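Local coordinates for anthrone oxidase-like protein (Streptomyces ambofaciens, PDB 5F9P) that probably acts as an oxygenase that opens ring B by carbon-carbon bond cleavage in atypical angucycline biosynthesis, at residues 126-131 with 206-211. Numbering follows the deposited sequence.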
# COMPACT_ATOMS: atom_id res chain seq x y z
N THR A 126 -6.81 -1.33 -1.06
CA THR A 126 -7.67 -0.95 -2.17
C THR A 126 -7.22 0.38 -2.73
O THR A 126 -7.01 1.34 -1.99
CB THR A 126 -9.16 -0.81 -1.75
OG1 THR A 126 -9.63 -2.04 -1.19
CG2 THR A 126 -10.02 -0.47 -2.97
N VAL A 127 -7.08 0.45 -4.05
CA VAL A 127 -6.87 1.73 -4.72
C VAL A 127 -8.14 2.06 -5.47
O VAL A 127 -8.60 1.27 -6.31
CB VAL A 127 -5.66 1.70 -5.67
CG1 VAL A 127 -5.70 0.48 -6.55
CG2 VAL A 127 -5.62 2.97 -6.52
N PHE A 128 -8.73 3.22 -5.15
CA PHE A 128 -9.98 3.67 -5.78
C PHE A 128 -9.68 4.77 -6.78
O PHE A 128 -9.19 5.84 -6.40
CB PHE A 128 -10.94 4.29 -4.77
CG PHE A 128 -11.26 3.42 -3.56
CD1 PHE A 128 -10.43 3.41 -2.46
CD2 PHE A 128 -12.43 2.68 -3.52
CE1 PHE A 128 -10.73 2.65 -1.34
CE2 PHE A 128 -12.74 1.92 -2.41
CZ PHE A 128 -11.89 1.91 -1.31
N PRO A 129 -9.98 4.52 -8.07
CA PRO A 129 -9.99 5.68 -8.97
C PRO A 129 -11.22 6.51 -8.62
O PRO A 129 -12.29 5.95 -8.40
CB PRO A 129 -10.14 5.04 -10.36
CG PRO A 129 -10.80 3.74 -10.11
CD PRO A 129 -10.36 3.28 -8.74
N VAL A 130 -11.07 7.83 -8.52
CA VAL A 130 -12.19 8.70 -8.16
C VAL A 130 -12.30 9.86 -9.14
O VAL A 130 -11.38 10.14 -9.91
CB VAL A 130 -12.01 9.28 -6.74
CG1 VAL A 130 -12.01 8.15 -5.70
CG2 VAL A 130 -10.74 10.08 -6.67
N THR A 131 -13.45 10.52 -9.13
CA THR A 131 -13.62 11.71 -9.94
C THR A 131 -12.75 12.78 -9.34
O THR A 131 -12.55 12.81 -8.11
CB THR A 131 -15.09 12.18 -9.96
OG1 THR A 131 -15.50 12.49 -8.63
CG2 THR A 131 -16.00 11.09 -10.53
N GLY A 206 -21.08 4.54 1.09
CA GLY A 206 -21.98 5.17 0.14
C GLY A 206 -21.38 6.43 -0.48
O GLY A 206 -21.60 6.72 -1.67
N ARG A 207 -20.64 7.17 0.32
CA ARG A 207 -19.96 8.38 -0.15
C ARG A 207 -18.85 8.04 -1.14
O ARG A 207 -18.73 8.66 -2.19
CB ARG A 207 -19.43 9.17 1.04
CG ARG A 207 -20.53 9.89 1.83
CD ARG A 207 -20.00 10.44 3.15
NE ARG A 207 -19.09 11.57 2.95
CZ ARG A 207 -18.23 11.99 3.87
NH1 ARG A 207 -18.15 11.39 5.05
NH2 ARG A 207 -17.44 13.03 3.60
N VAL A 208 -18.03 7.04 -0.81
CA VAL A 208 -17.00 6.60 -1.75
C VAL A 208 -17.63 6.07 -3.04
O VAL A 208 -17.22 6.45 -4.14
CB VAL A 208 -16.11 5.51 -1.13
CG1 VAL A 208 -15.06 5.04 -2.15
CG2 VAL A 208 -15.43 6.05 0.11
N ARG A 209 -18.63 5.21 -2.90
CA ARG A 209 -19.32 4.63 -4.06
C ARG A 209 -19.79 5.71 -5.04
O ARG A 209 -19.73 5.54 -6.26
CB ARG A 209 -20.50 3.77 -3.59
CG ARG A 209 -21.42 3.26 -4.72
CD ARG A 209 -22.53 2.41 -4.12
NE ARG A 209 -23.58 2.04 -5.07
CZ ARG A 209 -24.19 0.86 -5.05
NH1 ARG A 209 -23.85 -0.05 -4.14
NH2 ARG A 209 -25.15 0.58 -5.93
N ALA A 210 -20.25 6.84 -4.51
CA ALA A 210 -20.76 7.92 -5.35
C ALA A 210 -19.70 8.54 -6.26
O ALA A 210 -20.02 9.07 -7.32
CB ALA A 210 -21.43 9.01 -4.50
N VAL A 211 -18.43 8.47 -5.85
CA VAL A 211 -17.39 9.16 -6.59
C VAL A 211 -16.31 8.25 -7.19
O VAL A 211 -15.34 8.75 -7.74
CB VAL A 211 -16.70 10.27 -5.74
CG1 VAL A 211 -17.72 11.31 -5.26
CG2 VAL A 211 -15.98 9.66 -4.56
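V211, in the 206-211 segment, meets the 126-131 segment chiefly through its backbone carbonyl. T131 N donates a hydrogen bond of 2.9 Å to V211 O. The same oxygen receives a second, softer contact from V130, whose CA lies 3.2 Å from V211 O in a CA-H...O arrangement, so one carbonyl oxygen is approached by two consecutive residues of the other segment. T131 adds its side chain across V211: OG1 comes within 3.8 Å of V211 CB, and CG2 packs beside the carbonyl oxygen. A threonine suits this partly exposed margin, since its methyl packs here while OG1 accepts a weak hydrogen bond from the backbone N of G134. Valine suits position 211 by offering a short apolar side chain, its CG2 4.4 Å from V130 CG1.

One turn back, V208 points at the strand. Its CG1, anti to the backbone N (chi1 178°), reaches to 3.8 Å from F128 CD2 and forms an off-centre CH-pi contact with the ring. Valine thereby brings a methyl to the aromatic without a long chain; T126 CG2 lies over the rim of one face of that ring.

The axes of 206-211 and 126-130 approach to 8.8 Å, with 55° between their N-to-C directions. Helix 135-142 packs against both elements, with A138 on V130 and A141 on V208, while strand 172-180 pairs with 122-130 in the chain's eight-stranded antiparallel barrel, consistent with its family's dimeric alpha-beta barrel clan.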